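Local coordinates for CLIP-associating protein 2 (Mus musculus, PDB 3WOZ) that associates with microtubules and contributes to their dynamics through distinct TOG domains, probably by binding tubulin, at residues Arg46-Phe51 with Val71-Val76; Thr52-Phe55 with Lys61-Ser64; Ala146-Ile151 with Ser174-Trp179. One frame throughout, in Å; residues are numbered along the deposited sequence.

Interaction 1. Residues Arg46-Phe51 with Val71-Val76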
loop_
_atom_site.group_PDB
_atom_site.type_symbol
_atom_site.label_atom_id
_atom_site.label_comp_id
_atom_site.label_asym_id
_atom_site.label_seq_id
_atom_site.Cartn_x
_atom_site.Cartn_y
_atom_site.Cartn_z
ATOM N N ARG A 46 -14.258 -9.883 -11.034
ATOM C CA ARG A 46 -14.039 -9.233 -12.325
ATOM C C ARG A 46 -13.665 -7.752 -12.166
ATOM O O ARG A 46 -12.782 -7.254 -12.870
ATOM C CB ARG A 46 -15.267 -9.398 -13.228
ATOM C CG ARG A 46 -15.225 -8.594 -14.528
ATOM C CD ARG A 46 -16.055 -9.261 -15.612
ATOM N NE ARG A 46 -16.565 -8.318 -16.613
ATOM C CZ ARG A 46 -15.866 -7.848 -17.644
ATOM N NH1 ARG A 46 -14.598 -8.207 -17.821
ATOM N NH2 ARG A 46 -16.435 -7.005 -18.496
ATOM N N LEU A 47 -14.326 -7.064 -11.237
ATOM C CA LEU A 47 -14.028 -5.657 -10.972
ATOM C C LEU A 47 -12.610 -5.470 -10.420
ATOM O O LEU A 47 -11.913 -4.528 -10.803
ATOM C CB LEU A 47 -15.076 -5.031 -10.040
ATOM C CG LEU A 47 -14.895 -3.576 -9.572
ATOM C CD1 LEU A 47 -14.521 -2.637 -10.720
ATOM C CD2 LEU A 47 -16.151 -3.092 -8.883
ATOM N N CYS A 48 -12.192 -6.369 -9.530
ATOM C CA CYS A 48 -10.830 -6.360 -9.009
ATOM C C CYS A 48 -9.796 -6.552 -10.114
ATOM O O CYS A 48 -8.725 -5.952 -10.072
ATOM C CB CYS A 48 -10.651 -7.424 -7.933
ATOM S SG CYS A 48 -11.464 -6.993 -6.402
ATOM N N GLU A 49 -10.137 -7.382 -11.096
ATOM C CA GLU A 49 -9.265 -7.636 -12.244
ATOM C C GLU A 49 -9.180 -6.418 -13.162
ATOM O O GLU A 49 -8.106 -6.095 -13.677
ATOM C CB GLU A 49 -9.729 -8.880 -13.006
ATOM C CG GLU A 49 -9.503 -10.176 -12.222
ATOM C CD GLU A 49 -10.242 -11.376 -12.796
ATOM O OE1 GLU A 49 -10.964 -11.223 -13.810
ATOM O OE2 GLU A 49 -10.101 -12.477 -12.224
ATOM N N ILE A 50 -10.315 -5.745 -13.347
ATOM C CA ILE A 50 -10.381 -4.481 -14.080
ATOM C C ILE A 50 -9.575 -3.381 -13.378
ATOM O O ILE A 50 -8.834 -2.639 -14.025
ATOM C CB ILE A 50 -11.846 -4.021 -14.273
ATOM C CG1 ILE A 50 -12.560 -4.935 -15.281
ATOM C CG2 ILE A 50 -11.911 -2.557 -14.732
ATOM C CD1 ILE A 50 -14.085 -4.813 -15.275
ATOM N N PHE A 51 -9.716 -3.294 -12.056
ATOM C CA PHE A 51 -9.028 -2.273 -11.273
ATOM C C PHE A 51 -7.517 -2.485 -11.235
ATOM O O PHE A 51 -6.756 -1.518 -11.243
ATOM C CB PHE A 51 -9.601 -2.193 -9.852
ATOM C CG PHE A 51 -10.798 -1.286 -9.716
ATOM C CD1 PHE A 51 -11.268 -0.542 -10.796
ATOM C CD2 PHE A 51 -11.432 -1.144 -8.485
ATOM C CE1 PHE A 51 -12.360 0.310 -10.656
ATOM C CE2 PHE A 51 -12.520 -0.294 -8.339
ATOM C CZ PHE A 51 -12.982 0.436 -9.428
ATOM N N VAL A 71 -11.962 4.835 -3.294
ATOM C CA VAL A 71 -12.338 5.213 -1.931
ATOM C C VAL A 71 -13.684 4.588 -1.562
ATOM O O VAL A 71 -13.803 3.921 -0.536
ATOM C CB VAL A 71 -12.372 6.754 -1.757
ATOM C CG1 VAL A 71 -12.965 7.152 -0.402
ATOM C CG2 VAL A 71 -10.972 7.331 -1.909
ATOM N N ASP A 72 -14.675 4.790 -2.426
ATOM C CA ASP A 72 -16.011 4.220 -2.258
ATOM C C ASP A 72 -16.015 2.702 -2.358
ATOM O O ASP A 72 -16.740 2.031 -1.625
ATOM C CB ASP A 72 -16.958 4.800 -3.306
ATOM C CG ASP A 72 -17.226 6.262 -3.083
ATOM O OD1 ASP A 72 -16.642 7.096 -3.817
ATOM O OD2 ASP A 72 -17.996 6.575 -2.151
ATOM N N PHE A 73 -15.209 2.179 -3.279
ATOM C CA PHE A 73 -15.103 0.743 -3.517
ATOM C C PHE A 73 -14.542 0.035 -2.297
ATOM O O PHE A 73 -15.112 -0.956 -1.840
ATOM C CB PHE A 73 -14.235 0.478 -4.752
ATOM C CG PHE A 73 -13.977 -0.977 -5.026
ATOM C CD1 PHE A 73 -12.692 -1.498 -4.912
ATOM C CD2 PHE A 73 -15.011 -1.825 -5.415
ATOM C CE1 PHE A 73 -12.441 -2.835 -5.183
ATOM C CE2 PHE A 73 -14.769 -3.164 -5.678
ATOM C CZ PHE A 73 -13.481 -3.668 -5.572
ATOM N N ILE A 74 -13.437 0.558 -1.767
ATOM C CA ILE A 74 -12.835 0.023 -0.555
ATOM C C ILE A 74 -13.806 0.112 0.631
ATOM O O ILE A 74 -13.989 -0.864 1.357
ATOM C CB ILE A 74 -11.494 0.720 -0.213
ATOM C CG1 ILE A 74 -10.447 0.442 -1.300
ATOM C CG2 ILE A 74 -10.978 0.258 1.143
ATOM C CD1 ILE A 74 -9.316 1.458 -1.347
ATOM N N GLN A 75 -14.430 1.273 0.815
ATOM C CA GLN A 75 -15.345 1.478 1.943
ATOM C C GLN A 75 -16.556 0.539 1.928
ATOM O O GLN A 75 -16.991 0.076 2.974
ATOM C CB GLN A 75 -15.780 2.942 2.038
ATOM C CG GLN A 75 -14.702 3.841 2.625
ATOM C CD GLN A 75 -14.982 5.320 2.443
ATOM O OE1 GLN A 75 -15.869 5.712 1.682
ATOM N NE2 GLN A 75 -14.220 6.151 3.141
ATOM N N VAL A 76 -17.069 0.239 0.739
ATOM C CA VAL A 76 -18.241 -0.626 0.599
ATOM C C VAL A 76 -17.892 -2.118 0.710
ATOM O O VAL A 76 -18.628 -2.879 1.335
ATOM C CB VAL A 76 -19.019 -0.305 -0.712
ATOM C CG1 VAL A 76 -20.001 -1.423 -1.091
ATOM C CG2 VAL A 76 -19.745 1.033 -0.579
#
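The Phe73 ring lies with one face over the edge of Phe51, in a T-shaped (edge-to-face) stack. The two rings belong to helices that follow one another in the chain, 41-54 and 60-77, and form an antiparallel helical hairpin of the HEAT-repeat array that makes up a TOG domain. The ring planes stand at 87° and the centroids are 5.0 Å apart. Phe51 CE2 makes the nearest approach, 3.6 Å from Phe73 CD1. It points at the rim of the Phe73 face, not at its middle.

The segment axes are 13.1 Å apart at closest approach, and their directions differ by 146°. Phe73 spans much of this gap. Its CG is anti to the backbone N (chi1 176°), which sends the ring out toward helix 41-54. Leu47 reaches out from the other side to meet it, and its two methyls divide the work. Leu47 CD2 touches Phe73 CE2 at 3.5 Å, obliquely to the ring. Leu47 CD1 lies against Phe51, one turn on in its own helix, 3.6 Å above the plane of that ring, over its centre. Leu47 therefore packs against both rings of the stack.

No hydrogen bond joins the two segments. The contact is apolar and all four touching residues are buried. Leu29 of helix 19-34 packs on Leu47 and Phe51, and Trp84 packs on Phe51 and Cys48. Phe51 also meets Phe66 edge-to-face, which extends the aromatic cluster along helix 60-77. Cys48 adds a sulfur-aromatic contact at the outer end of the Phe73 ring: its SG lies in the ring plane, at the edge, 4.0 Å from Phe73 CZ.

Interaction 2. Residues Thr52-Phe55 with Lys61-Ser64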
loop_
_atom_site.group_PDB
_atom_site.type_symbol
_atom_site.label_atom_id
_atom_site.label_comp_id
_atom_site.label_asym_id
_atom_site.label_seq_id
_atom_site.Cartn_x
_atom_site.Cartn_y
_atom_site.Cartn_z
ATOM N N THR A 52 -7.099 -3.752 -11.189
ATOM C CA THR A 52 -5.687 -4.125 -11.258
ATOM C C THR A 52 -5.035 -3.540 -12.512
ATOM O O THR A 52 -3.951 -2.958 -12.437
ATOM C CB THR A 52 -5.508 -5.665 -11.228
ATOM O OG1 THR A 52 -6.048 -6.184 -10.008
ATOM C CG2 THR A 52 -4.029 -6.059 -11.324
ATOM N N ARG A 53 -5.717 -3.685 -13.649
ATOM C CA ARG A 53 -5.245 -3.144 -14.923
ATOM C C ARG A 53 -5.359 -1.619 -14.968
ATOM O O ARG A 53 -4.523 -0.943 -15.576
ATOM C CB ARG A 53 -6.014 -3.765 -16.093
ATOM C CG ARG A 53 -5.796 -5.265 -16.260
ATOM C CD ARG A 53 -6.241 -5.736 -17.636
ATOM N NE ARG A 53 -7.611 -5.330 -17.935
ATOM C CZ ARG A 53 -8.689 -6.036 -17.611
ATOM N NH1 ARG A 53 -8.562 -7.191 -16.969
ATOM N NH2 ARG A 53 -9.895 -5.586 -17.925
HETATM N N MSE A 54 -6.391 -1.086 -14.312
HETATM C CA MSE A 54 -6.625 0.358 -14.254
HETATM C C MSE A 54 -5.485 1.130 -13.580
HETATM O O MSE A 54 -5.311 2.322 -13.818
HETATM C CB MSE A 54 -7.958 0.667 -13.568
HETATM C CG MSE A 54 -8.747 1.774 -14.252
HETATM SE SE MSE A 54 -10.665 1.691 -13.911
HETATM C CE MSE A 54 -11.334 2.025 -15.719
ATOM N N PHE A 55 -4.712 0.448 -12.741
ATOM C CA PHE A 55 -3.531 1.056 -12.138
ATOM C C PHE A 55 -2.530 1.517 -13.195
ATOM O O PHE A 55 -1.752 2.437 -12.953
ATOM C CB PHE A 55 -2.867 0.102 -11.141
ATOM C CG PHE A 55 -3.485 0.135 -9.774
ATOM C CD1 PHE A 55 -3.347 1.255 -8.964
ATOM C CD2 PHE A 55 -4.205 -0.955 -9.295
ATOM C CE1 PHE A 55 -3.926 1.298 -7.697
ATOM C CE2 PHE A 55 -4.782 -0.923 -8.020
ATOM C CZ PHE A 55 -4.635 0.206 -7.221
ATOM N N LYS A 61 -7.365 11.466 -17.073
ATOM C CA LYS A 61 -8.686 11.730 -16.496
ATOM C C LYS A 61 -9.302 10.439 -15.967
ATOM O O LYS A 61 -9.833 10.410 -14.861
ATOM C CB LYS A 61 -9.607 12.410 -17.522
ATOM C CG LYS A 61 -11.064 12.606 -17.091
ATOM C CD LYS A 61 -11.194 13.570 -15.908
ATOM C CE LYS A 61 -12.653 13.902 -15.626
ATOM N NZ LYS A 61 -12.824 14.543 -14.294
ATOM N N VAL A 62 -9.205 9.376 -16.760
ATOM C CA VAL A 62 -9.707 8.063 -16.365
ATOM C C VAL A 62 -9.021 7.599 -15.076
ATOM O O VAL A 62 -9.691 7.139 -14.147
ATOM C CB VAL A 62 -9.523 7.012 -17.487
ATOM C CG1 VAL A 62 -10.022 5.646 -17.038
ATOM C CG2 VAL A 62 -10.259 7.447 -18.759
ATOM N N PHE A 63 -7.697 7.753 -15.024
ATOM C CA PHE A 63 -6.895 7.295 -13.888
ATOM C C PHE A 63 -7.238 8.039 -12.595
ATOM O O PHE A 63 -7.384 7.419 -11.547
ATOM C CB PHE A 63 -5.392 7.380 -14.201
ATOM C CG PHE A 63 -4.501 6.920 -13.073
ATOM C CD1 PHE A 63 -3.770 7.843 -12.330
ATOM C CD2 PHE A 63 -4.400 5.568 -12.749
ATOM C CE1 PHE A 63 -2.942 7.430 -11.286
ATOM C CE2 PHE A 63 -3.580 5.143 -11.706
ATOM C CZ PHE A 63 -2.845 6.078 -10.972
ATOM N N SER A 64 -7.368 9.360 -12.679
ATOM C CA SER A 64 -7.777 10.175 -11.536
ATOM C C SER A 64 -9.186 9.847 -11.047
ATOM O O SER A 64 -9.430 9.819 -9.841
ATOM C CB SER A 64 -7.654 11.662 -11.850
ATOM O OG SER A 64 -6.337 12.098 -11.582
#
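Phe63 brings the edge of its ring up to the backbone of Met54, near the turn that links helices 41-54 and 60-77. The two helices form a helical hairpin of the HEAT-repeat fold. This is the tight part of the contact. Phe63 CD2 lies 3.5 Å from Met54 O, which sits at the ring edge, in its plane. Phe63 CE2 is also 3.5 Å from Phe55 O. Two successive carbonyl oxygens thus lie against the ring, Met54 O at its edge and Phe55 O obliquely. Phe55 O has a hydrogen bond from Lys95 NZ as well, and the Lys95 side chain touches Phe63.

The ring gets there because its CG is anti to the backbone N (chi1 -180°). Phe63 also packs on Val104 of helix 102-118. With an alanine here, the two carbonyl oxygens would probably lose the ring packed against them, and a gap would be likely to open beside Lys95 and Val104.

The other part is looser. Met54, present as selenomethionine, and Val62 meet through methyl groups alone, their side chains crossing at about a right angle. Arg22 and Leu26 of helix 19-34 pack on both, so this part is still buried. Solvent is met at the flanking residues Arg53 and Lys61, whose side chains are exposed. Between Met54 and Val62 the nearest pair is Met54 CE and Val62 CG1, at 4.1 Å.

Interaction 3. Residues Ala146-Ile151 with Ser174-Trp179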
loop_
_atom_site.group_PDB
_atom_site.type_symbol
_atom_site.label_atom_id
_atom_site.label_comp_id
_atom_site.label_asym_id
_atom_site.label_seq_id
_atom_site.Cartn_x
_atom_site.Cartn_y
_atom_site.Cartn_z
ATOM N N ALA A 146 7.664 5.983 0.138
ATOM C CA ALA A 146 6.235 5.700 0.265
ATOM C C ALA A 146 5.956 4.434 1.090
ATOM O O ALA A 146 5.093 4.443 1.970
ATOM C CB ALA A 146 5.591 5.605 -1.113
ATOM N N ILE A 147 6.694 3.362 0.807
ATOM C CA ILE A 147 6.604 2.127 1.601
ATOM C C ILE A 147 6.890 2.403 3.072
ATOM O O ILE A 147 6.123 1.989 3.937
ATOM C CB ILE A 147 7.569 1.029 1.096
ATOM C CG1 ILE A 147 7.127 0.511 -0.270
ATOM C CG2 ILE A 147 7.656 -0.133 2.100
ATOM C CD1 ILE A 147 8.271 -0.056 -1.098
ATOM N N LEU A 148 7.985 3.114 3.340
ATOM C CA LEU A 148 8.413 3.416 4.709
ATOM C C LEU A 148 7.431 4.313 5.465
ATOM O O LEU A 148 7.092 4.037 6.621
ATOM C CB LEU A 148 9.824 4.022 4.722
ATOM C CG LEU A 148 10.981 3.130 4.242
ATOM C CD1 LEU A 148 12.221 3.972 3.914
ATOM C CD2 LEU A 148 11.314 2.006 5.247
ATOM N N LYS A 149 6.967 5.381 4.817
ATOM C CA LYS A 149 5.975 6.261 5.442
ATOM C C LYS A 149 4.713 5.489 5.831
ATOM O O LYS A 149 4.144 5.715 6.900
ATOM C CB LYS A 149 5.618 7.435 4.530
ATOM C CG LYS A 149 6.635 8.562 4.542
ATOM C CD LYS A 149 6.159 9.708 3.664
ATOM C CE LYS A 149 6.985 10.972 3.865
ATOM N NZ LYS A 149 6.680 11.949 2.773
ATOM N N TYR A 150 4.296 4.570 4.967
ATOM C CA TYR A 150 3.114 3.758 5.228
ATOM C C TYR A 150 3.343 2.809 6.411
ATOM O O TYR A 150 2.499 2.732 7.310
ATOM C CB TYR A 150 2.694 2.997 3.970
ATOM C CG TYR A 150 1.306 2.394 4.037
ATOM C CD1 TYR A 150 1.068 1.208 4.739
ATOM C CD2 TYR A 150 0.233 2.996 3.386
ATOM C CE1 TYR A 150 -0.205 0.646 4.796
ATOM C CE2 TYR A 150 -1.040 2.437 3.432
ATOM C CZ TYR A 150 -1.250 1.265 4.144
ATOM O OH TYR A 150 -2.508 0.707 4.188
ATOM N N ILE A 151 4.481 2.109 6.416
ATOM C CA ILE A 151 4.874 1.277 7.570
ATOM C C ILE A 151 4.760 2.093 8.842
ATOM O O ILE A 151 4.069 1.697 9.773
ATOM C CB ILE A 151 6.350 0.774 7.514
ATOM C CG1 ILE A 151 6.764 0.281 6.122
ATOM C CG2 ILE A 151 6.613 -0.271 8.617
ATOM C CD1 ILE A 151 6.260 -1.064 5.729
ATOM N N SER A 174 16.306 -5.684 8.077
ATOM C CA SER A 174 17.687 -5.615 7.581
ATOM C C SER A 174 17.838 -4.588 6.462
ATOM O O SER A 174 18.738 -3.751 6.498
ATOM C CB SER A 174 18.152 -6.981 7.069
ATOM O OG SER A 174 18.109 -7.955 8.090
ATOM N N ARG A 175 16.954 -4.671 5.472
ATOM C CA ARG A 175 16.942 -3.737 4.347
ATOM C C ARG A 175 16.742 -2.298 4.806
ATOM O O ARG A 175 17.407 -1.388 4.305
ATOM C CB ARG A 175 15.867 -4.122 3.332
ATOM C CG ARG A 175 16.168 -5.410 2.585
ATOM C CD ARG A 175 15.256 -5.591 1.378
ATOM N NE ARG A 175 15.441 -4.543 0.372
ATOM C CZ ARG A 175 15.124 -4.669 -0.915
ATOM N NH1 ARG A 175 15.326 -3.659 -1.752
ATOM N NH2 ARG A 175 14.610 -5.805 -1.371
ATOM N N VAL A 176 15.843 -2.110 5.774
ATOM C CA VAL A 176 15.527 -0.792 6.319
ATOM C C VAL A 176 16.745 -0.168 7.013
ATOM O O VAL A 176 17.017 1.023 6.828
ATOM C CB VAL A 176 14.288 -0.834 7.269
ATOM C CG1 VAL A 176 13.989 0.538 7.850
ATOM C CG2 VAL A 176 13.062 -1.353 6.531
ATOM N N ILE A 177 17.470 -0.980 7.791
ATOM C CA ILE A 177 18.689 -0.546 8.496
ATOM C C ILE A 177 19.660 0.175 7.557
ATOM O O ILE A 177 20.145 1.266 7.869
ATOM C CB ILE A 177 19.459 -1.737 9.165
ATOM C CG1 ILE A 177 18.521 -2.683 9.933
ATOM C CG2 ILE A 177 20.608 -1.224 10.055
ATOM C CD1 ILE A 177 18.059 -2.194 11.305
ATOM N N THR A 178 19.936 -0.446 6.412
ATOM C CA THR A 178 20.884 0.096 5.441
ATOM C C THR A 178 20.331 1.327 4.730
ATOM O O THR A 178 21.068 2.285 4.479
ATOM C CB THR A 178 21.324 -0.961 4.410
ATOM O OG1 THR A 178 20.171 -1.624 3.879
ATOM C CG2 THR A 178 22.237 -1.991 5.065
ATOM N N TRP A 179 19.033 1.301 4.424
ATOM C CA TRP A 179 18.343 2.448 3.834
ATOM C C TRP A 179 18.409 3.674 4.752
ATOM O O TRP A 179 18.167 4.803 4.318
ATOM C CB TRP A 179 16.882 2.105 3.508
ATOM C CG TRP A 179 16.694 1.075 2.414
ATOM C CD1 TRP A 179 17.658 0.559 1.592
ATOM C CD2 TRP A 179 15.458 0.468 2.007
ATOM N NE1 TRP A 179 17.102 -0.340 0.713
ATOM C CE2 TRP A 179 15.755 -0.415 0.944
ATOM C CE3 TRP A 179 14.128 0.582 2.439
ATOM C CZ2 TRP A 179 14.773 -1.182 0.308
ATOM C CZ3 TRP A 179 13.150 -0.185 1.806
ATOM C CH2 TRP A 179 13.481 -1.054 0.751
#
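Arg175 O is gripped twice, on the helical turn that presents Val176 and Trp179 to Leu148. Thr178 OG1 donates to it at 2.8 Å. Trp179 N gives the second bond to Arg175 O, the ordinary helical one, at 3.1 Å. The hydroxyl does not come in along a lone pair: it stands 37° out of the carbonyl plane. Arg175 O also lies over one face of the Trp179 indole, near its rim, and Arg175 NH1 is at the indole edge, in its plane. The indole is thus flanked by its own helix.

Across the contact everything is apolar, and Leu148 is the side chain that touches. Its CG is anti to the carbonyl carbon (chi1 -65°), a turn that carries the branch toward helix 167-179, where its two methyls reach different partners. Leu148 CD2 meets both branches of Val176 equally, 4.0 Å from CG1 and from CG2 of that residue. Leu148 CD1 goes to the benzene part of Trp179, 4.2 Å from its CE3, meeting the ring obliquely. No hydrogen bond links the two segments. The Leu148 and Val176 CA atoms, the nearest pair across the segments, are 8.4 Å apart.

Lys144, one turn before Leu148 on helix 141-155, makes a cation-pi contact with Trp179. The contact joins helices 141-155 and 167-179, two successive helices of the HEAT-type array. Helix 186-202 packs alongside, with Ala191 and Val195 on Leu148 and Val188 on Trp179.

How the interactions relate
Interactions 1 and 2 are two levels of one helix pair, 41-54 with 60-77. Their centres are 12 Å apart and their segments adjoin in sequence at Phe51 and Thr52. Interaction 2 lies near the connecting turn and interaction 1 farther along the hairpin. Phe66 connects them, since it meets both Phe51 and Phe55 edge-to-face. Interaction 3 comes later in the chain, on the opposite side of its centre. Its nearest atoms are about 9 Å from interaction 1 and about 11 Å from interaction 2, so they do not touch. All three are buried contacts with no hydrogen bond across them; interactions 1 and 3 are apolar, while interaction 2 also sets a ring against backbone carbonyls.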